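Local coordinates for protein PA1221 (Pseudomonas aeruginosa, PDB 4DG8) that binds adenosine monophosphate and joins an AMP-binding module of the ANL superfamily to a phosphopantetheine attachment domain, at residues 170-178 with 421-430; 254-264 with 277-288. All coordinates share one frame; numbering follows the deposited sequence.

Running from the N terminus, the chain first reaches residues 170-178, which take in the end of strand 166-172 and the Ser/Thr/Gly-rich loop after it. It then makes a long excursion before residues 421-430 return to this segment and close contact 1. Contact 2 lies nested inside this excursion. It is a much shorter closure, in which strand 256-260 leads through helix 261-270 to the neighbouring strand 280-284. Contact 1 ties the loop after strand 166-172, and the end of that strand, to the small hairpin 421-430. Contact 2 pairs two strands of a separate sheet. Their centres are about 21 Å apart, yet both touch AMP. They also meet directly, where Lys423 NZ probably hydrogen-bonds Gly285 O.

Contact 1 of 2, residues 170-178 with 421-430; sequences NFSSGTTGR and QVKLNGYRLD. With AMP (adenosine monophosphate), chain B.
Gly174 and Leu429 bring the two backbones closest, with their CA atoms 4.1 Å apart, and Asp430 N donates to Ser173 O at 3.2 Å. The Ser-Thr-Gly-rich loop 173-178, a signature of AMP-binding enzymes of the ANL family, here lies against the second strand of hairpin 421-430. A type I' turn from Leu424 to Tyr427 closes that hairpin. Ser172 OG and Thr176 OG1 each form an ST turn. Water joins Ser173 N to Arg428 O. Gly174 has no side chain, and its CA packs 3.6 Å from Arg428 CB.

Asp430 CG is anti to the backbone N (chi1 -174°), which carries the carboxylate to the loop. OD2 takes a weak, bent bond from Thr176 N at 2.8 Å, while OD1 caps the following helix at Ala433 N. One carboxylate thus links the loop to a helix start.

The Arg428 guanidinium lies between Ser172 and the AMP phosphate, its chain bent at chi3 (-64°). Its NH2 comes 3.1 Å from Ser172 OG, and NH1 forms a salt bridge with Glu313. That salt bridge probably limits how the guanidinium turns. AMP O3P sits over the centre of one guanidinium face, 3.0 Å from CZ. Lys423 curls at chi2, chi3 and chi4, and its NZ donates to AMP O4' at 3.0 Å and to AMP O5' at 3.2 Å.

Contact 2 of 2, residues 254-264 with 277-288; sequences ADSAWLTASLF and GLRQLLTGGDIL. With AMP (adenosine monophosphate), chain B.
Leu281 and Leu259 meet at about a right angle on one face of the paired strands 256-260 and 280-284. Their CD1 atoms are tightly packed at 3.5 Å. Leu281 has CG anti to the backbone N (chi1 178°), and its two methyls serve different partners. CD1 turns to Leu259 and Ala257, while CD2 meets the edge of the Phe264 ring, in its plane, 3.9 Å from CE1. A chi1 of -176° sets Thr283 OG1 across from its own N and beside the carbonyl carbon, and it donates to Leu259 O at 2.7 Å.

On the other face, Gln280 extends beyond CG, and NE2 donates to Ser256 OG at 3.0 Å. Its OE1 is held by Phe201 N. Trp258 leans along the second strand. Its CE3 touches Leu282 CB, and CH2 comes 3.4 Å from Gly284 N. Trp258 NE1 hydrogen-bonds a molecule of (R,R)-2,3-butanediol, probably from the crystallisation liquor.

At the start of helix 261-270, Ala261 N donates to Gly284 O at 2.9 Å. Gly285 N then lies 3.0 Å from AMP N7. This is a parallel beta-alpha-beta unit, with the loop after its second strand lining the AMP pocket.

Contact 1 of 2, residues 170-178 with 421-430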
loop_
_atom_site.group_PDB
_atom_site.type_symbol
_atom_site.label_atom_id
_atom_site.label_comp_id
_atom_site.label_asym_id
_atom_site.label_seq_id
_atom_site.Cartn_x
_atom_site.Cartn_y
_atom_site.Cartn_z
ATOM N N ASN A 170 8.470 2.222 -1.345
ATOM C CA ASN A 170 7.671 2.020 -0.135
ATOM C C ASN A 170 8.484 1.223 0.858
ATOM O O ASN A 170 9.040 0.174 0.515
ATOM C CB ASN A 170 6.372 1.263 -0.421
ATOM C CG ASN A 170 5.308 2.146 -1.076
ATOM O OD1 ASN A 170 5.598 3.250 -1.564
ATOM N ND2 ASN A 170 4.071 1.654 -1.102
ATOM N N PHE A 171 8.554 1.691 2.095
ATOM C CA PHE A 171 9.352 0.969 3.084
ATOM C C PHE A 171 8.505 -0.149 3.697
ATOM O O PHE A 171 7.305 0.035 3.950
ATOM C CB PHE A 171 9.863 1.912 4.169
ATOM C CG PHE A 171 11.180 2.568 3.838
ATOM C CD1 PHE A 171 12.368 1.872 3.975
ATOM C CD2 PHE A 171 11.229 3.882 3.394
ATOM C CE1 PHE A 171 13.589 2.476 3.673
ATOM C CE2 PHE A 171 12.450 4.494 3.097
ATOM C CZ PHE A 171 13.622 3.790 3.230
ATOM N N SER A 172 9.125 -1.311 3.903
ATOM C CA SER A 172 8.455 -2.424 4.553
ATOM C C SER A 172 9.129 -2.812 5.875
ATOM O O SER A 172 10.351 -3.000 5.942
ATOM C CB SER A 172 8.363 -3.637 3.625
ATOM O OG SER A 172 7.736 -4.722 4.289
ATOM N N SER A 173 8.329 -2.875 6.932
ATOM C CA SER A 173 8.790 -3.357 8.249
ATOM C C SER A 173 8.438 -4.836 8.500
ATOM O O SER A 173 8.543 -5.352 9.634
ATOM C CB SER A 173 8.294 -2.442 9.373
ATOM O OG SER A 173 8.878 -1.155 9.246
ATOM N N GLY A 174 7.954 -5.488 7.447
ATOM C CA GLY A 174 7.458 -6.852 7.540
ATOM C C GLY A 174 8.501 -7.926 7.778
ATOM O O GLY A 174 8.152 -9.063 8.127
ATOM N N THR A 175 9.774 -7.575 7.597
ATOM C CA THR A 175 10.866 -8.536 7.807
ATOM C C THR A 175 12.113 -7.966 8.522
ATOM O O THR A 175 12.730 -6.979 8.093
ATOM C CB THR A 175 11.250 -9.255 6.482
ATOM O OG1 THR A 175 10.070 -9.827 5.886
ATOM C CG2 THR A 175 12.276 -10.352 6.749
ATOM N N THR A 176 12.488 -8.670 9.587
ATOM C CA THR A 176 13.402 -8.239 10.636
ATOM C C THR A 176 13.019 -6.886 11.241
ATOM O O THR A 176 11.883 -6.410 11.070
ATOM C CB THR A 176 14.858 -8.102 10.102
ATOM O OG1 THR A 176 14.995 -6.877 9.366
ATOM C CG2 THR A 176 15.235 -9.280 9.210
ATOM N N GLY A 177 14.023 -6.208 11.800
ATOM C CA GLY A 177 13.812 -4.993 12.566
ATOM C C GLY A 177 14.272 -3.748 11.829
ATOM O O GLY A 177 14.092 -2.629 12.313
ATOM N N ARG A 178 14.867 -3.942 10.654
ATOM C CA ARG A 178 15.282 -2.824 9.821
ATOM C C ARG A 178 14.379 -2.637 8.611
ATOM O O ARG A 178 14.134 -3.577 7.841
ATOM C CB ARG A 178 16.738 -2.971 9.398
ATOM C CG ARG A 178 17.690 -2.786 10.552
ATOM C CD ARG A 178 19.115 -3.034 10.129
ATOM N NE ARG A 178 20.026 -2.896 11.260
ATOM C CZ ARG A 178 20.690 -1.782 11.545
ATOM N NH1 ARG A 178 20.549 -0.712 10.770
ATOM N NH2 ARG A 178 21.499 -1.737 12.599
ATOM N N GLN A 421 4.779 -12.742 10.731
ATOM C CA GLN A 421 4.391 -11.465 10.149
ATOM C C GLN A 421 2.897 -11.188 10.306
ATOM O O GLN A 421 2.060 -12.015 9.938
ATOM C CB GLN A 421 4.778 -11.427 8.674
ATOM C CG GLN A 421 4.203 -10.244 7.916
ATOM C CD GLN A 421 4.676 -10.212 6.462
ATOM O OE1 GLN A 421 5.874 -10.099 6.185
ATOM N NE2 GLN A 421 3.735 -10.323 5.531
ATOM N N VAL A 422 2.568 -10.016 10.846
ATOM C CA VAL A 422 1.174 -9.632 11.022
ATOM C C VAL A 422 0.879 -8.342 10.271
ATOM O O VAL A 422 1.795 -7.596 9.940
ATOM C CB VAL A 422 0.860 -9.387 12.501
ATOM C CG1 VAL A 422 1.135 -10.642 13.319
ATOM C CG2 VAL A 422 1.691 -8.221 13.011
ATOM N N LYS A 423 -0.396 -8.069 10.008
ATOM C CA LYS A 423 -0.776 -6.792 9.403
ATOM C C LYS A 423 -1.307 -5.835 10.469
ATOM O O LYS A 423 -2.325 -6.113 11.101
ATOM C CB LYS A 423 -1.831 -6.989 8.302
ATOM C CG LYS A 423 -1.368 -7.796 7.074
ATOM C CD LYS A 423 -0.343 -7.018 6.232
ATOM C CE LYS A 423 -0.953 -5.801 5.491
ATOM N NZ LYS A 423 -1.666 -6.146 4.218
ATOM N N LEU A 424 -0.631 -4.706 10.664
ATOM C CA LEU A 424 -1.069 -3.735 11.660
ATOM C C LEU A 424 -1.419 -2.395 11.006
ATOM O O LEU A 424 -0.540 -1.652 10.567
ATOM C CB LEU A 424 0.038 -3.557 12.708
ATOM C CG LEU A 424 -0.117 -2.548 13.841
ATOM C CD1 LEU A 424 -1.423 -2.774 14.564
ATOM C CD2 LEU A 424 1.064 -2.661 14.807
ATOM N N ASN A 425 -2.708 -2.088 10.953
ATOM C CA ASN A 425 -3.179 -0.843 10.349
ATOM C C ASN A 425 -2.513 -0.525 9.014
ATOM O O ASN A 425 -1.973 0.567 8.819
ATOM C CB ASN A 425 -3.053 0.317 11.328
ATOM C CG ASN A 425 -3.807 0.054 12.602
ATOM O OD1 ASN A 425 -4.975 -0.346 12.568
ATOM N ND2 ASN A 425 -3.136 0.231 13.737
ATOM N N GLY A 426 -2.541 -1.498 8.111
ATOM C CA GLY A 426 -2.028 -1.308 6.765
ATOM C C GLY A 426 -0.579 -1.704 6.563
ATOM O O GLY A 426 -0.143 -1.875 5.429
ATOM N N TYR A 427 0.168 -1.850 7.656
ATOM C CA TYR A 427 1.583 -2.204 7.582
ATOM C C TYR A 427 1.859 -3.668 7.927
ATOM O O TYR A 427 1.299 -4.209 8.883
ATOM C CB TYR A 427 2.394 -1.344 8.556
ATOM C CG TYR A 427 2.363 0.139 8.289
ATOM C CD1 TYR A 427 3.004 0.673 7.177
ATOM C CD2 TYR A 427 1.722 1.013 9.166
ATOM C CE1 TYR A 427 2.995 2.037 6.938
ATOM C CE2 TYR A 427 1.704 2.382 8.936
ATOM C CZ TYR A 427 2.349 2.886 7.821
ATOM O OH TYR A 427 2.344 4.238 7.569
ATOM N N ARG A 428 2.735 -4.311 7.159
ATOM C CA ARG A 428 3.313 -5.569 7.616
ATOM C C ARG A 428 4.295 -5.310 8.772
ATOM O O ARG A 428 5.040 -4.319 8.795
ATOM C CB ARG A 428 4.029 -6.292 6.476
ATOM C CG ARG A 428 3.111 -6.841 5.409
ATOM C CD ARG A 428 3.927 -7.370 4.221
ATOM N NE ARG A 428 4.671 -6.310 3.541
ATOM C CZ ARG A 428 5.329 -6.479 2.395
ATOM N NH1 ARG A 428 5.342 -7.668 1.800
ATOM N NH2 ARG A 428 5.980 -5.455 1.842
ATOM N N LEU A 429 4.299 -6.206 9.743
ATOM C CA LEU A 429 5.198 -6.055 10.864
ATOM C C LEU A 429 5.745 -7.403 11.263
ATOM O O LEU A 429 4.975 -8.377 11.435
ATOM C CB LEU A 429 4.462 -5.426 12.047
ATOM C CG LEU A 429 5.340 -5.130 13.258
ATOM C CD1 LEU A 429 6.489 -4.218 12.836
ATOM C CD2 LEU A 429 4.514 -4.514 14.364
ATOM N N ASP A 430 7.059 -7.444 11.472
ATOM C CA ASP A 430 7.680 -8.651 11.980
ATOM C C ASP A 430 7.532 -8.476 13.475
ATOM O O ASP A 430 8.310 -7.785 14.140
ATOM C CB ASP A 430 9.159 -8.658 11.597
ATOM C CG ASP A 430 9.855 -9.951 11.960
ATOM O OD1 ASP A 430 9.385 -10.655 12.891
ATOM O OD2 ASP A 430 10.895 -10.251 11.321
HETATM P P AMP B . 1.324 -5.271 1.881
HETATM O O1P AMP B . 1.544 -4.252 2.979
HETATM O O2P AMP B . 0.335 -4.943 0.771
HETATM O O3P AMP B . 2.692 -5.580 1.300
HETATM O "O5'" AMP B . 0.942 -6.672 2.526
HETATM C "C5'" AMP B . 0.929 -7.846 1.738
HETATM C "C4'" AMP B . 0.484 -9.043 2.533
HETATM O "O4'" AMP B . -0.829 -8.801 3.105
HETATM C "C3'" AMP B . 0.315 -10.329 1.744
HETATM O "O3'" AMP B . 1.549 -10.999 1.513
HETATM C "C2'" AMP B . -0.666 -11.117 2.601
HETATM O "O2'" AMP B . 0.005 -11.708 3.708
HETATM C "C1'" AMP B . -1.577 -10.003 3.123
HETATM N N9 AMP B . -2.777 -9.822 2.273
HETATM C C8 AMP B . -2.931 -8.834 1.359
HETATM N N7 AMP B . -4.129 -8.918 0.730
HETATM C C5 AMP B . -4.775 -9.984 1.223
HETATM C C6 AMP B . -6.091 -10.640 0.990
HETATM N N6 AMP B . -6.958 -10.160 0.079
HETATM N N1 AMP B . -6.398 -11.737 1.725
HETATM C C2 AMP B . -5.528 -12.215 2.640
HETATM N N3 AMP B . -4.323 -11.669 2.902
HETATM C C4 AMP B . -3.886 -10.572 2.246
HETATM O O HOH W 1 5.611 -2.227 6.804
HETATM O O HOH W 2 10.047 -5.428 13.771
#

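Contact 2 of 2, residues 254-264 with 277-288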
loop_
_atom_site.group_PDB
_atom_site.type_symbol
_atom_site.label_atom_id
_atom_site.label_comp_id
_atom_site.label_asym_id
_atom_site.label_seq_id
_atom_site.Cartn_x
_atom_site.Cartn_y
_atom_site.Cartn_z
ATOM N N ALA A 254 -17.572 10.204 -6.174
ATOM C CA ALA A 254 -16.737 9.005 -6.181
ATOM C C ALA A 254 -17.602 7.781 -6.481
ATOM O O ALA A 254 -18.659 7.600 -5.870
ATOM C CB ALA A 254 -16.007 8.834 -4.859
ATOM N N ASP A 255 -17.219 7.035 -7.512
ATOM C CA ASP A 255 -17.825 5.741 -7.857
ATOM C C ASP A 255 -16.954 4.477 -7.661
ATOM O O ASP A 255 -17.419 3.379 -7.899
ATOM C CB ASP A 255 -18.402 5.788 -9.278
ATOM C CG ASP A 255 -17.341 6.101 -10.336
ATOM O OD1 ASP A 255 -16.152 5.760 -10.121
ATOM O OD2 ASP A 255 -17.703 6.678 -11.389
ATOM N N SER A 256 -15.689 4.642 -7.279
ATOM C CA SER A 256 -14.758 3.524 -7.186
ATOM C C SER A 256 -13.953 3.695 -5.911
ATOM O O SER A 256 -13.538 4.806 -5.583
ATOM C CB SER A 256 -13.776 3.509 -8.381
ATOM O OG SER A 256 -14.451 3.473 -9.634
ATOM N N ALA A 257 -13.737 2.616 -5.175
ATOM C CA ALA A 257 -12.974 2.775 -3.946
ATOM C C ALA A 257 -12.230 1.530 -3.521
ATOM O O ALA A 257 -12.662 0.413 -3.780
ATOM C CB ALA A 257 -13.875 3.288 -2.803
ATOM N N TRP A 258 -11.098 1.752 -2.874
ATOM C CA TRP A 258 -10.417 0.724 -2.114
ATOM C C TRP A 258 -10.717 0.966 -0.635
ATOM O O TRP A 258 -10.656 2.099 -0.154
ATOM C CB TRP A 258 -8.902 0.791 -2.344
ATOM C CG TRP A 258 -8.120 0.063 -1.262
ATOM C CD1 TRP A 258 -7.577 0.611 -0.130
ATOM C CD2 TRP A 258 -7.850 -1.348 -1.195
ATOM N NE1 TRP A 258 -6.972 -0.367 0.616
ATOM C CE2 TRP A 258 -7.129 -1.578 -0.008
ATOM C CE3 TRP A 258 -8.159 -2.442 -2.022
ATOM C CZ2 TRP A 258 -6.676 -2.860 0.367
ATOM C CZ3 TRP A 258 -7.721 -3.722 -1.639
ATOM C CH2 TRP A 258 -6.982 -3.911 -0.464
ATOM N N LEU A 259 -11.076 -0.097 0.068
ATOM C CA LEU A 259 -11.242 -0.060 1.512
ATOM C C LEU A 259 -10.611 -1.317 2.063
ATOM O O LEU A 259 -11.038 -2.440 1.734
ATOM C CB LEU A 259 -12.717 -0.061 1.894
ATOM C CG LEU A 259 -13.555 1.097 1.359
ATOM C CD1 LEU A 259 -15.013 0.824 1.684
ATOM C CD2 LEU A 259 -13.094 2.426 1.962
ATOM N N THR A 260 -9.611 -1.140 2.912
ATOM C CA THR A 260 -8.987 -2.284 3.526
ATOM C C THR A 260 -10.016 -3.072 4.349
ATOM O O THR A 260 -11.021 -2.519 4.819
ATOM C CB THR A 260 -7.766 -1.903 4.386
ATOM O OG1 THR A 260 -7.032 -3.094 4.673
ATOM C CG2 THR A 260 -8.206 -1.259 5.701
ATOM N N ALA A 261 -9.765 -4.371 4.485
ATOM C CA ALA A 261 -10.727 -5.294 5.094
ATOM C C ALA A 261 -11.332 -4.781 6.401
ATOM O O ALA A 261 -12.548 -4.784 6.555
ATOM C CB ALA A 261 -10.084 -6.639 5.320
ATOM N N SER A 262 -10.505 -4.346 7.347
ATOM C CA SER A 262 -11.054 -3.988 8.667
ATOM C C SER A 262 -11.891 -2.709 8.569
ATOM O O SER A 262 -12.922 -2.592 9.233
ATOM C CB SER A 262 -9.958 -3.929 9.751
ATOM O OG SER A 262 -9.007 -2.926 9.461
ATOM N N LEU A 263 -11.510 -1.790 7.669
ATOM C CA LEU A 263 -12.309 -0.578 7.448
ATOM C C LEU A 263 -13.649 -0.915 6.777
ATOM O O LEU A 263 -14.712 -0.412 7.165
ATOM C CB LEU A 263 -11.539 0.453 6.605
ATOM C CG LEU A 263 -12.263 1.789 6.338
ATOM C CD1 LEU A 263 -12.801 2.451 7.641
ATOM C CD2 LEU A 263 -11.396 2.778 5.537
ATOM N N PHE A 264 -13.577 -1.770 5.764
ATOM C CA PHE A 264 -14.761 -2.338 5.137
ATOM C C PHE A 264 -15.686 -2.921 6.213
ATOM O O PHE A 264 -16.846 -2.557 6.304
ATOM C CB PHE A 264 -14.336 -3.401 4.112
ATOM C CG PHE A 264 -15.474 -4.165 3.494
ATOM C CD1 PHE A 264 -16.135 -3.683 2.372
ATOM C CD2 PHE A 264 -15.871 -5.385 4.026
ATOM C CE1 PHE A 264 -17.173 -4.401 1.793
ATOM C CE2 PHE A 264 -16.908 -6.102 3.460
ATOM C CZ PHE A 264 -17.557 -5.613 2.339
ATOM N N GLY A 277 -23.989 3.938 -4.103
ATOM C CA GLY A 277 -23.413 4.838 -5.091
ATOM C C GLY A 277 -22.024 4.420 -5.579
ATOM O O GLY A 277 -21.551 4.923 -6.603
ATOM N N LEU A 278 -21.364 3.508 -4.862
ATOM C CA LEU A 278 -20.128 2.891 -5.379
ATOM C C LEU A 278 -20.436 1.894 -6.494
ATOM O O LEU A 278 -21.333 1.056 -6.364
ATOM C CB LEU A 278 -19.334 2.192 -4.268
ATOM C CG LEU A 278 -18.667 3.099 -3.236
ATOM C CD1 LEU A 278 -17.904 2.250 -2.199
ATOM C CD2 LEU A 278 -17.737 4.096 -3.920
ATOM N N ARG A 279 -19.741 2.037 -7.620
ATOM C CA ARG A 279 -19.869 1.093 -8.730
ATOM C C ARG A 279 -18.941 -0.117 -8.557
ATOM O O ARG A 279 -19.326 -1.261 -8.803
ATOM C CB ARG A 279 -19.659 1.798 -10.083
ATOM C CG ARG A 279 -20.870 2.643 -10.545
ATOM C CD ARG A 279 -20.724 3.153 -11.996
ATOM N NE ARG A 279 -22.056 3.350 -12.552
ATOM C CZ ARG A 279 -22.548 2.700 -13.596
ATOM N NH1 ARG A 279 -21.805 1.837 -14.268
ATOM N NH2 ARG A 279 -23.783 2.947 -13.986
ATOM N N GLN A 280 -17.714 0.148 -8.135
ATOM C CA GLN A 280 -16.766 -0.925 -7.837
ATOM C C GLN A 280 -16.023 -0.618 -6.537
ATOM O O GLN A 280 -15.508 0.496 -6.321
ATOM C CB GLN A 280 -15.806 -1.172 -9.023
ATOM C CG GLN A 280 -15.027 0.066 -9.452
ATOM C CD GLN A 280 -14.437 0.019 -10.870
ATOM O OE1 GLN A 280 -14.631 -0.936 -11.635
ATOM N NE2 GLN A 280 -13.693 1.076 -11.219
ATOM N N LEU A 281 -16.010 -1.619 -5.663
ATOM C CA LEU A 281 -15.363 -1.557 -4.366
ATOM C C LEU A 281 -14.357 -2.705 -4.283
ATOM O O LEU A 281 -14.714 -3.876 -4.449
ATOM C CB LEU A 281 -16.420 -1.683 -3.258
ATOM C CG LEU A 281 -15.944 -1.690 -1.799
ATOM C CD1 LEU A 281 -14.941 -0.558 -1.518
ATOM C CD2 LEU A 281 -17.125 -1.598 -0.852
ATOM N N LEU A 282 -13.097 -2.361 -4.078
ATOM C CA LEU A 282 -12.040 -3.346 -3.885
ATOM C C LEU A 282 -11.635 -3.319 -2.428
ATOM O O LEU A 282 -11.541 -2.254 -1.811
ATOM C CB LEU A 282 -10.836 -3.057 -4.791
ATOM C CG LEU A 282 -11.202 -2.899 -6.271
ATOM C CD1 LEU A 282 -11.466 -1.432 -6.588
ATOM C CD2 LEU A 282 -10.104 -3.426 -7.146
ATOM N N THR A 283 -11.457 -4.503 -1.866
ATOM C CA THR A 283 -11.085 -4.653 -0.470
ATOM C C THR A 283 -10.074 -5.793 -0.362
ATOM O O THR A 283 -9.814 -6.490 -1.344
ATOM C CB THR A 283 -12.309 -4.929 0.419
ATOM O OG1 THR A 283 -11.885 -4.974 1.786
ATOM C CG2 THR A 283 -12.964 -6.261 0.039
ATOM N N GLY A 284 -9.452 -5.938 0.802
ATOM C CA GLY A 284 -8.375 -6.904 0.949
ATOM C C GLY A 284 -7.355 -6.455 1.977
ATOM O O GLY A 284 -7.683 -5.714 2.911
ATOM N N GLY A 285 -6.113 -6.921 1.825
ATOM C CA GLY A 285 -5.063 -6.541 2.751
ATOM C C GLY A 285 -5.000 -7.481 3.936
ATOM O O GLY A 285 -3.961 -7.624 4.559
ATOM N N ASP A 286 -6.128 -8.119 4.235
ATOM C CA ASP A 286 -6.230 -9.195 5.216
ATOM C C ASP A 286 -7.271 -10.172 4.703
ATOM O O ASP A 286 -7.984 -9.876 3.739
ATOM C CB ASP A 286 -6.686 -8.677 6.580
ATOM C CG ASP A 286 -5.536 -8.267 7.461
ATOM O OD1 ASP A 286 -4.726 -9.152 7.853
ATOM O OD2 ASP A 286 -5.457 -7.060 7.772
ATOM N N ILE A 287 -7.349 -11.331 5.347
ATOM C CA ILE A 287 -8.411 -12.291 5.084
ATOM C C ILE A 287 -9.766 -11.593 5.233
ATOM O O ILE A 287 -10.077 -10.996 6.277
ATOM C CB ILE A 287 -8.300 -13.485 6.063
ATOM C CG1 ILE A 287 -7.096 -14.347 5.707
ATOM C CG2 ILE A 287 -9.598 -14.369 6.093
ATOM C CD1 ILE A 287 -6.727 -15.369 6.833
ATOM N N LEU A 288 -10.572 -11.675 4.181
ATOM C CA LEU A 288 -11.874 -11.042 4.207
ATOM C C LEU A 288 -12.808 -11.811 5.139
ATOM O O LEU A 288 -12.727 -13.044 5.267
ATOM C CB LEU A 288 -12.480 -10.961 2.800
ATOM C CG LEU A 288 -11.720 -10.236 1.687
ATOM C CD1 LEU A 288 -12.654 -10.097 0.488
ATOM C CD2 LEU A 288 -11.208 -8.865 2.144
HETATM P P AMP B . 1.324 -5.271 1.881
HETATM O O1P AMP B . 1.544 -4.252 2.979
HETATM O O2P AMP B . 0.335 -4.943 0.771
HETATM O O3P AMP B . 2.692 -5.580 1.300
HETATM O "O5'" AMP B . 0.942 -6.672 2.526
HETATM C "C5'" AMP B . 0.929 -7.846 1.738
HETATM C "C4'" AMP B . 0.484 -9.043 2.533
HETATM O "O4'" AMP B . -0.829 -8.801 3.105
HETATM C "C3'" AMP B . 0.315 -10.329 1.744
HETATM O "O3'" AMP B . 1.549 -10.999 1.513
HETATM C "C2'" AMP B . -0.666 -11.117 2.601
HETATM O "O2'" AMP B . 0.005 -11.708 3.708
HETATM C "C1'" AMP B . -1.577 -10.003 3.123
HETATM N N9 AMP B . -2.777 -9.822 2.273
HETATM C C8 AMP B . -2.931 -8.834 1.359
HETATM N N7 AMP B . -4.129 -8.918 0.730
HETATM C C5 AMP B . -4.775 -9.984 1.223
HETATM C C6 AMP B . -6.091 -10.640 0.990
HETATM N N6 AMP B . -6.958 -10.160 0.079
HETATM N N1 AMP B . -6.398 -11.737 1.725
HETATM C C2 AMP B . -5.528 -12.215 2.640
HETATM N N3 AMP B . -4.323 -11.669 2.902
HETATM C C4 AMP B . -3.886 -10.572 2.246
HETATM O O HOH W 3 -21.100 8.129 -7.471
#